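PDB 6BVD: light Chain from Clostridium botulinum, which is the zinc metalloprotease domain of a mosaic botulinum neurotoxin and probably cleaves a SNARE protein of the neuronal secretory machinery. Local coordinates for residues Ser198-Asn206 / Glu371-Leu381; Leu217-Ile225 / Ile386-Asn394. All blocks are in the same frame, centred on the assembly; numbering follows the deposited sequence.

Overall arrangement
Both contacts lie in the clostridial zinc protease fold, on the same side of the chain's centre and about 11 Å apart, centre to centre. They meet at the antiparallel sheet in which strands 201-208 and 215-219 are neighbours: interaction 1 pairs strand 201-208 with strand 373-377, and interaction 2 follows strand 215-219 into helix 222-237, which carries the zinc ligands His-228 and His-232. Along the chain the segments alternate, 198-206, 217-225, 371-381, 386-394, so the later region first adds a strand to the sheet, then packs a loop against the start of the zinc-binding helix. Lys-220 NZ joins them, probably hydrogen-bonding Thr-203 OG1 at 2.7 Å.

Interaction 1: residues Ser198-Asn206 / Glu371-Leu381; sequences SPEYATAFN and ENFGPFYLPNL
Strands 201-206 and 373-377 form an antiparallel pair interrupted by a beta bulge, inside the antiparallel sheet of the protease domain; strand 215-219 flanks the first on its other edge and strand 428-429 the second. Ala-202 and Phe-376 form one hydrogen-bonded pair, with Phe-376 N reaching Ala-202 O at 2.8 Å. Ala-204 and Phe-373 form the next, so that Thr-203 alone lies opposite Gly-374 and Pro-375: the bulge. The peptide bond before Pro-375 is cis, and Gly-374 has a positive phi of 125° at which a CB would run into the preceding carbonyl oxygen. A further backbone bond, from Leu-378 N to Glu-200 O, continues the pairing past the strand.

On the face shared by Ala-202, Ala-204, Phe-373 and Phe-376, the methyl of Ala-204 sits 3.7 Å from Phe-376 CE2, while Ala-202 CB meets Leu-378 CD1. The Phe-373 ring takes Ala-204 O at its edge. The opposite face carries two tyrosines: Tyr-377 CD1 lies over one face of the Tyr-201 ring, near its rim, the planes inclined at 39°. A chi1 of 177° turns the Tyr-377 ring away from its own backbone N and along the extended Glu-200 side chain, the two pointing the same way.

The buried carboxylate of Glu-200 is held by several partners at once: OE2 makes a salt bridge to Lys-88, and OE1 a hydrogen bond to Tyr-79, whose ring also meets that of Tyr-201 edge-to-face. Two waters tie it to segment 371-381. One links OE1 to Tyr-377 OH; the other donates to Glu-200 OE2 at 2.8 Å and to Leu-378 O at 2.7 Å.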
loop_
_atom_site.group_PDB
_atom_site.type_symbol
_atom_site.label_atom_id
_atom_site.label_comp_id
_atom_site.label_asym_id
_atom_site.label_seq_id
_atom_site.Cartn_x
_atom_site.Cartn_y
_atom_site.Cartn_z
ATOM N N SER A 198 -3.131 4.984 -20.326
ATOM C CA SER A 198 -3.489 3.594 -20.497
ATOM C C SER A 198 -2.475 2.737 -19.713
ATOM O O SER A 198 -1.437 2.366 -20.265
ATOM C CB SER A 198 -3.476 3.239 -21.990
ATOM O OG SER A 198 -3.979 1.955 -22.272
ATOM N N PRO A 199 -2.758 2.459 -18.418
ATOM C CA PRO A 199 -1.775 1.775 -17.548
ATOM C C PRO A 199 -1.521 0.297 -17.861
ATOM O O PRO A 199 -0.460 -0.230 -17.482
ATOM C CB PRO A 199 -2.393 1.909 -16.146
ATOM C CG PRO A 199 -3.859 1.984 -16.405
ATOM C CD PRO A 199 -4.002 2.794 -17.691
ATOM N N GLU A 200 -2.469 -0.375 -18.495
ATOM C CA GLU A 200 -2.353 -1.806 -18.750
ATOM C C GLU A 200 -1.629 -2.204 -20.042
ATOM O O GLU A 200 -1.439 -3.388 -20.274
ATOM C CB GLU A 200 -3.745 -2.434 -18.786
ATOM C CG GLU A 200 -4.486 -2.332 -17.446
ATOM C CD GLU A 200 -5.763 -3.134 -17.440
ATOM O OE1 GLU A 200 -6.750 -2.711 -18.078
ATOM O OE2 GLU A 200 -5.775 -4.205 -16.823
ATOM N N TYR A 201 -1.257 -1.241 -20.873
ATOM C CA TYR A 201 -0.548 -1.538 -22.139
ATOM C C TYR A 201 0.779 -0.787 -22.141
ATOM O O TYR A 201 0.816 0.422 -21.936
ATOM C CB TYR A 201 -1.415 -1.189 -23.358
ATOM C CG TYR A 201 -2.633 -2.101 -23.471
ATOM C CD1 TYR A 201 -2.582 -3.289 -24.208
ATOM C CD2 TYR A 201 -3.805 -1.812 -22.780
ATOM C CE1 TYR A 201 -3.673 -4.140 -24.286
ATOM C CE2 TYR A 201 -4.903 -2.655 -22.847
ATOM C CZ TYR A 201 -4.834 -3.810 -23.601
ATOM O OH TYR A 201 -5.936 -4.638 -23.653
ATOM N N ALA A 202 1.874 -1.513 -22.333
ATOM C CA ALA A 202 3.193 -0.972 -22.076
ATOM C C ALA A 202 4.180 -1.461 -23.118
ATOM O O ALA A 202 3.922 -2.442 -23.805
ATOM C CB ALA A 202 3.660 -1.380 -20.704
ATOM N N THR A 203 5.309 -0.772 -23.225
ATOM C CA THR A 203 6.384 -1.255 -24.063
ATOM C C THR A 203 7.561 -1.605 -23.155
ATOM O O THR A 203 7.568 -1.248 -21.978
ATOM C CB THR A 203 6.806 -0.217 -25.129
ATOM O OG1 THR A 203 7.153 1.026 -24.492
ATOM C CG2 THR A 203 5.671 0.026 -26.122
ATOM N N ALA A 204 8.531 -2.310 -23.720
ATOM C CA ALA A 204 9.777 -2.673 -23.043
ATOM C C ALA A 204 10.951 -1.963 -23.715
ATOM O O ALA A 204 10.820 -1.457 -24.841
ATOM C CB ALA A 204 9.986 -4.186 -23.088
ATOM N N PHE A 205 12.092 -1.910 -23.027
ATOM C CA PHE A 205 13.297 -1.326 -23.612
ATOM C C PHE A 205 14.442 -2.333 -23.509
ATOM O O PHE A 205 14.323 -3.300 -22.768
ATOM C CB PHE A 205 13.654 -0.017 -22.908
ATOM C CG PHE A 205 13.842 -0.157 -21.410
ATOM C CD1 PHE A 205 15.101 -0.427 -20.868
ATOM C CD2 PHE A 205 12.763 -0.030 -20.555
ATOM C CE1 PHE A 205 15.265 -0.559 -19.496
ATOM C CE2 PHE A 205 12.925 -0.181 -19.176
ATOM C CZ PHE A 205 14.176 -0.431 -18.656
ATOM N N ASN A 206 15.556 -2.090 -24.203
ATOM C CA ASN A 206 16.686 -3.019 -24.179
ATOM C C ASN A 206 17.851 -2.466 -23.360
ATOM O O ASN A 206 18.065 -1.260 -23.297
ATOM C CB ASN A 206 17.149 -3.335 -25.614
ATOM C CG ASN A 206 18.257 -4.373 -25.659
ATOM O OD1 ASN A 206 19.439 -4.034 -25.748
ATOM N ND2 ASN A 206 17.878 -5.643 -25.603
ATOM N N GLU A 371 14.654 2.578 -28.501
ATOM C CA GLU A 371 13.686 1.777 -29.235
ATOM C C GLU A 371 12.657 1.215 -28.258
ATOM O O GLU A 371 13.002 0.793 -27.143
ATOM C CB GLU A 371 14.386 0.640 -30.004
ATOM C CG GLU A 371 13.482 -0.094 -30.996
ATOM C CD GLU A 371 14.229 -1.164 -31.822
ATOM O OE1 GLU A 371 15.475 -1.242 -31.722
ATOM O OE2 GLU A 371 13.563 -1.899 -32.590
ATOM N N ASN A 372 11.393 1.231 -28.670
ATOM C CA ASN A 372 10.317 0.589 -27.913
ATOM C C ASN A 372 10.102 -0.817 -28.426
ATOM O O ASN A 372 10.190 -1.044 -29.633
ATOM C CB ASN A 372 9.004 1.387 -28.016
ATOM C CG ASN A 372 9.122 2.775 -27.429
ATOM O OD1 ASN A 372 9.770 2.974 -26.404
ATOM N ND2 ASN A 372 8.517 3.751 -28.091
ATOM N N PHE A 373 9.866 -1.766 -27.518
ATOM C CA PHE A 373 9.589 -3.148 -27.917
ATOM C C PHE A 373 8.236 -3.648 -27.410
ATOM O O PHE A 373 7.777 -3.271 -26.325
ATOM C CB PHE A 373 10.698 -4.096 -27.433
ATOM C CG PHE A 373 12.050 -3.807 -28.029
ATOM C CD1 PHE A 373 12.456 -4.430 -29.197
ATOM C CD2 PHE A 373 12.895 -2.883 -27.439
ATOM C CE1 PHE A 373 13.705 -4.164 -29.752
ATOM C CE2 PHE A 373 14.137 -2.603 -27.979
ATOM C CZ PHE A 373 14.550 -3.248 -29.145
ATOM N N GLY A 374 7.593 -4.498 -28.203
ATOM C CA GLY A 374 6.330 -5.071 -27.793
ATOM C C GLY A 374 5.277 -4.795 -28.846
ATOM O O GLY A 374 5.534 -4.965 -30.032
ATOM N N PRO A 375 4.100 -4.325 -28.424
ATOM C CA PRO A 375 3.772 -3.980 -27.038
ATOM C C PRO A 375 3.219 -5.136 -26.203
ATOM O O PRO A 375 2.951 -6.227 -26.722
ATOM C CB PRO A 375 2.712 -2.886 -27.210
ATOM C CG PRO A 375 1.951 -3.309 -28.395
ATOM C CD PRO A 375 3.015 -3.925 -29.347
ATOM N N PHE A 376 3.047 -4.865 -24.907
ATOM C CA PHE A 376 2.631 -5.854 -23.920
ATOM C C PHE A 376 1.356 -5.476 -23.167
ATOM O O PHE A 376 1.116 -4.310 -22.894
ATOM C CB PHE A 376 3.752 -6.074 -22.894
ATOM C CG PHE A 376 5.028 -6.603 -23.503
ATOM C CD1 PHE A 376 5.209 -7.964 -23.679
ATOM C CD2 PHE A 376 6.031 -5.747 -23.900
ATOM C CE1 PHE A 376 6.393 -8.477 -24.281
ATOM C CE2 PHE A 376 7.213 -6.253 -24.498
ATOM C CZ PHE A 376 7.381 -7.611 -24.670
ATOM N N TYR A 377 0.554 -6.479 -22.845
ATOM C CA TYR A 377 -0.531 -6.310 -21.880
ATOM C C TYR A 377 -0.023 -6.711 -20.488
ATOM O O TYR A 377 0.703 -7.712 -20.361
ATOM C CB TYR A 377 -1.709 -7.159 -22.300
ATOM C CG TYR A 377 -2.909 -7.156 -21.380
ATOM C CD1 TYR A 377 -3.583 -5.976 -21.089
ATOM C CD2 TYR A 377 -3.408 -8.345 -20.866
ATOM C CE1 TYR A 377 -4.714 -5.987 -20.279
ATOM C CE2 TYR A 377 -4.530 -8.360 -20.044
ATOM C CZ TYR A 377 -5.174 -7.179 -19.757
ATOM O OH TYR A 377 -6.287 -7.200 -18.956
ATOM N N LEU A 378 -0.363 -5.919 -19.467
ATOM C CA LEU A 378 -0.008 -6.196 -18.074
ATOM C C LEU A 378 -1.259 -6.594 -17.295
ATOM O O LEU A 378 -1.931 -5.726 -16.740
ATOM C CB LEU A 378 0.610 -4.965 -17.416
ATOM C CG LEU A 378 1.668 -4.231 -18.227
ATOM C CD1 LEU A 378 2.207 -3.034 -17.496
ATOM C CD2 LEU A 378 2.783 -5.197 -18.578
ATOM N N PRO A 379 -1.574 -7.892 -17.256
ATOM C CA PRO A 379 -2.852 -8.400 -16.733
ATOM C C PRO A 379 -3.052 -8.315 -15.209
ATOM O O PRO A 379 -4.223 -8.361 -14.781
ATOM C CB PRO A 379 -2.832 -9.862 -17.165
ATOM C CG PRO A 379 -1.372 -10.214 -17.221
ATOM C CD PRO A 379 -0.704 -8.981 -17.743
ATOM N N ASN A 380 -1.978 -8.187 -14.426
ATOM C CA ASN A 380 -2.097 -8.305 -12.976
ATOM C C ASN A 380 -1.460 -7.218 -12.131
ATOM O O ASN A 380 -0.817 -7.516 -11.119
ATOM C CB ASN A 380 -1.516 -9.657 -12.529
ATOM C CG ASN A 380 -2.188 -10.826 -13.206
ATOM O OD1 ASN A 380 -1.555 -11.578 -13.962
ATOM N ND2 ASN A 380 -3.489 -10.967 -12.978
ATOM N N LEU A 381 -1.624 -5.967 -12.520
ATOM C CA LEU A 381 -1.066 -4.856 -11.779
ATOM C C LEU A 381 -1.699 -4.778 -10.381
ATOM O O LEU A 381 -1.077 -4.285 -9.428
ATOM C CB LEU A 381 -1.267 -3.543 -12.547
ATOM C CG LEU A 381 -0.485 -3.438 -13.882
ATOM C CD1 LEU A 381 -0.853 -2.166 -14.646
ATOM C CD2 LEU A 381 1.021 -3.473 -13.605
HETATM O O HOH W 1 -3.740 -4.773 -15.051
HETATM O O HOH W 2 -8.089 -5.270 -18.640
HETATM O O HOH W 3 15.549 0.240 -25.959
#

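Interaction 2: residues Leu217-Ile225 / Ile386-Asn394; sequences LFIKDPALI and IYTEVDGFN. With CA (calcium ion), chain C.
Tyr-387 and Asp-221 both hold CG anti to the backbone N (chi1 -177° for the tyrosine), which extends the phenol from the 386-394 loop and swings the carboxylate to meet its hydroxyl. Tyr-387 OH donates to Asp-221 OD1 over a short 2.5 Å, approaching on the syn side and 27° out of the carboxylate plane. The same oxygen accepts from Ala-223 N at 2.8 Å, met nearly along its C-O axis, so two donors grip OD1. Carboxylate and ring planes stand 63° apart, with Asp-221 CG at the ring's edge.

The other carboxylate oxygen is held as well: Asp-221 OD2 forms a salt bridge with Arg-99 of helix 83-100 and accepts from a water at 2.7 Å, which in turn accepts from Phe-393 N. These partners fix the group's rotation, and the nearby arginine and helix N-terminus would probably stabilise its negative charge. Gly-392 CA passes 3.8 Å from Asp-221 OD2, at a positive phi within the type II' turn of residues 391-394.

Next to this polar cluster the Phe-393 ring carries the apolar part of the contact. Its CE2 lies 3.9 Å from Ile-219 CG2 and 4.0 Å from Pro-222 CD, the proline meeting it at about a right angle, while Lys-220 O sits at the ring edge. Tyr-387 CD1 rests over the centre of one Phe-393 face, so that the two rings of the loop pack on each other.

Farther along the loop, Glu-389 binds a calcium ion through both carboxylate oxygens, together with Asp-384 and with Asp-384 and Glu-389 of the second subunit. Asp-221, accepting from Ala-223 N, is the N-cap of helix 222-237, the HExxH helix that carries the zinc ligands His-228 and His-232.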
loop_
_atom_site.group_PDB
_atom_site.type_symbol
_atom_site.label_atom_id
_atom_site.label_comp_id
_atom_site.label_asym_id
_atom_site.label_seq_id
_atom_site.Cartn_x
_atom_site.Cartn_y
_atom_site.Cartn_z
ATOM N N LEU A 217 15.389 -7.608 -22.381
ATOM C CA LEU A 217 14.288 -6.646 -22.418
ATOM C C LEU A 217 13.728 -6.420 -21.002
ATOM O O LEU A 217 13.654 -7.352 -20.201
ATOM C CB LEU A 217 13.173 -7.129 -23.340
ATOM C CG LEU A 217 13.462 -7.059 -24.847
ATOM C CD1 LEU A 217 12.257 -7.548 -25.659
ATOM C CD2 LEU A 217 13.860 -5.643 -25.253
ATOM N N PHE A 218 13.358 -5.176 -20.708
ATOM C CA PHE A 218 12.792 -4.807 -19.417
ATOM C C PHE A 218 11.450 -4.097 -19.613
ATOM O O PHE A 218 11.354 -3.176 -20.406
ATOM C CB PHE A 218 13.767 -3.914 -18.645
ATOM C CG PHE A 218 15.025 -4.629 -18.199
ATOM C CD1 PHE A 218 16.091 -4.771 -19.081
ATOM C CD2 PHE A 218 15.148 -5.146 -16.913
ATOM C CE1 PHE A 218 17.277 -5.437 -18.694
ATOM C CE2 PHE A 218 16.331 -5.791 -16.502
ATOM C CZ PHE A 218 17.398 -5.947 -17.409
ATOM N N ILE A 219 10.409 -4.550 -18.921
ATOM C CA ILE A 219 9.110 -3.903 -19.056
ATOM C C ILE A 219 9.118 -2.603 -18.217
ATOM O O ILE A 219 9.779 -2.501 -17.172
ATOM C CB ILE A 219 7.946 -4.854 -18.637
ATOM C CG1 ILE A 219 6.578 -4.311 -19.103
ATOM C CG2 ILE A 219 7.962 -5.130 -17.146
ATOM C CD1 ILE A 219 6.375 -4.382 -20.614
ATOM N N LYS A 220 8.404 -1.599 -18.698
ATOM C CA LYS A 220 8.362 -0.309 -18.043
ATOM C C LYS A 220 7.351 -0.349 -16.894
ATOM O O LYS A 220 6.313 -0.993 -17.013
ATOM C CB LYS A 220 8.005 0.796 -19.070
ATOM C CG LYS A 220 9.135 0.978 -20.126
ATOM C CD LYS A 220 8.647 1.737 -21.354
ATOM C CE LYS A 220 9.810 1.776 -22.356
ATOM N NZ LYS A 220 9.383 2.218 -23.698
ATOM N N ASP A 221 7.684 0.318 -15.791
ATOM C CA ASP A 221 6.797 0.441 -14.617
ATOM C C ASP A 221 5.718 1.500 -14.933
ATOM O O ASP A 221 6.054 2.630 -15.166
ATOM C CB ASP A 221 7.610 0.831 -13.387
ATOM C CG ASP A 221 6.781 0.846 -12.093
ATOM O OD1 ASP A 221 5.633 1.348 -12.140
ATOM O OD2 ASP A 221 7.278 0.363 -11.050
ATOM N N PRO A 222 4.430 1.114 -14.948
ATOM C CA PRO A 222 3.367 2.101 -15.251
ATOM C C PRO A 222 3.380 3.335 -14.359
ATOM O O PRO A 222 2.946 4.376 -14.838
ATOM C CB PRO A 222 2.070 1.297 -15.037
ATOM C CG PRO A 222 2.440 -0.096 -15.368
ATOM C CD PRO A 222 3.883 -0.249 -14.814
ATOM N N ALA A 223 3.889 3.255 -13.122
ATOM C CA ALA A 223 3.926 4.445 -12.273
ATOM C C ALA A 223 4.913 5.503 -12.823
ATOM O O ALA A 223 4.676 6.720 -12.733
ATOM C CB ALA A 223 4.278 4.074 -10.820
ATOM N N LEU A 224 6.007 5.038 -13.420
ATOM C CA LEU A 224 6.985 5.932 -14.006
ATOM C C LEU A 224 6.413 6.506 -15.309
ATOM O O LEU A 224 6.612 7.698 -15.593
ATOM C CB LEU A 224 8.345 5.202 -14.263
ATOM C CG LEU A 224 9.435 6.149 -14.760
ATOM C CD1 LEU A 224 9.687 7.251 -13.696
ATOM C CD2 LEU A 224 10.762 5.409 -15.100
ATOM N N ILE A 225 5.673 5.675 -16.061
ATOM C CA ILE A 225 5.002 6.135 -17.273
ATOM C C ILE A 225 3.981 7.246 -16.912
ATOM O O ILE A 225 3.920 8.249 -17.603
ATOM C CB ILE A 225 4.278 4.994 -18.055
ATOM C CG1 ILE A 225 5.287 3.896 -18.486
ATOM C CG2 ILE A 225 3.589 5.560 -19.295
ATOM C CD1 ILE A 225 6.450 4.422 -19.364
ATOM N N ILE A 386 2.627 -9.578 -7.646
ATOM C CA ILE A 386 3.218 -9.257 -8.967
ATOM C C ILE A 386 3.745 -7.822 -9.003
ATOM O O ILE A 386 4.841 -7.539 -9.476
ATOM C CB ILE A 386 2.160 -9.430 -10.113
ATOM C CG1 ILE A 386 1.631 -10.866 -10.151
ATOM C CG2 ILE A 386 2.699 -8.935 -11.469
ATOM C CD1 ILE A 386 2.685 -11.883 -10.447
ATOM N N TYR A 387 2.925 -6.905 -8.499
ATOM C CA TYR A 387 3.220 -5.504 -8.553
ATOM C C TYR A 387 2.728 -4.842 -7.264
ATOM O O TYR A 387 1.568 -5.011 -6.913
ATOM C CB TYR A 387 2.527 -4.892 -9.780
ATOM C CG TYR A 387 2.809 -3.445 -10.012
ATOM C CD1 TYR A 387 3.914 -3.055 -10.746
ATOM C CD2 TYR A 387 1.929 -2.446 -9.567
ATOM C CE1 TYR A 387 4.185 -1.732 -10.986
ATOM C CE2 TYR A 387 2.194 -1.101 -9.819
ATOM C CZ TYR A 387 3.313 -0.749 -10.545
ATOM O OH TYR A 387 3.590 0.588 -10.839
ATOM N N THR A 388 3.578 -4.111 -6.556
ATOM C CA THR A 388 3.123 -3.448 -5.315
ATOM C C THR A 388 3.226 -1.938 -5.347
ATOM O O THR A 388 4.043 -1.360 -6.102
ATOM C CB THR A 388 3.925 -3.901 -4.077
ATOM O OG1 THR A 388 5.314 -3.529 -4.211
ATOM C CG2 THR A 388 3.762 -5.398 -3.859
ATOM N N GLU A 389 2.421 -1.262 -4.515
ATOM C CA GLU A 389 2.609 0.201 -4.353
ATOM C C GLU A 389 4.050 0.601 -4.007
ATOM O O GLU A 389 4.593 1.532 -4.579
ATOM C CB GLU A 389 1.704 0.746 -3.211
ATOM C CG GLU A 389 0.184 0.679 -3.507
ATOM C CD GLU A 389 -0.486 -0.643 -3.152
ATOM O OE1 GLU A 389 0.161 -1.641 -2.696
ATOM O OE2 GLU A 389 -1.711 -0.722 -3.363
ATOM N N VAL A 390 4.644 -0.072 -3.030
ATOM C CA VAL A 390 5.936 0.352 -2.468
ATOM C C VAL A 390 7.110 -0.004 -3.398
ATOM O O VAL A 390 8.096 0.750 -3.455
ATOM C CB VAL A 390 6.167 -0.254 -1.025
ATOM C CG1 VAL A 390 6.179 -1.787 -1.034
ATOM C CG2 VAL A 390 7.441 0.288 -0.351
ATOM N N ASP A 391 7.022 -1.124 -4.108
ATOM C CA ASP A 391 8.214 -1.593 -4.907
ATOM C C ASP A 391 8.005 -1.829 -6.395
ATOM O O ASP A 391 8.974 -2.131 -7.135
ATOM C CB ASP A 391 8.764 -2.925 -4.327
ATOM C CG ASP A 391 9.329 -2.790 -2.915
ATOM O OD1 ASP A 391 9.978 -1.763 -2.601
ATOM O OD2 ASP A 391 9.106 -3.733 -2.104
ATOM N N GLY A 392 6.754 -1.750 -6.857
ATOM C CA GLY A 392 6.444 -2.087 -8.228
ATOM C C GLY A 392 6.658 -3.565 -8.519
ATOM O O GLY A 392 6.182 -4.444 -7.789
ATOM N N PHE A 393 7.346 -3.860 -9.622
ATOM C CA PHE A 393 7.594 -5.254 -9.971
ATOM C C PHE A 393 8.742 -5.851 -9.173
ATOM O O PHE A 393 8.879 -7.085 -9.110
ATOM C CB PHE A 393 7.956 -5.404 -11.460
ATOM C CG PHE A 393 6.851 -5.023 -12.415
ATOM C CD1 PHE A 393 5.724 -5.822 -12.545
ATOM C CD2 PHE A 393 6.991 -3.915 -13.232
ATOM C CE1 PHE A 393 4.722 -5.473 -13.476
ATOM C CE2 PHE A 393 6.006 -3.572 -14.163
ATOM C CZ PHE A 393 4.870 -4.355 -14.268
ATOM N N ASN A 394 9.587 -4.971 -8.651
ATOM C CA ASN A 394 10.859 -5.363 -8.067
ATOM C C ASN A 394 10.731 -5.715 -6.556
ATOM O O ASN A 394 11.347 -5.093 -5.701
ATOM C CB ASN A 394 11.901 -4.246 -8.309
ATOM C CG ASN A 394 12.247 -4.050 -9.804
ATOM O OD1 ASN A 394 12.378 -5.020 -10.562
ATOM N ND2 ASN A 394 12.353 -2.780 -10.231
HETATM CA CA CA C . -1.656 -3.373 -2.518
HETATM O O HOH W 4 9.065 -1.723 -10.942
#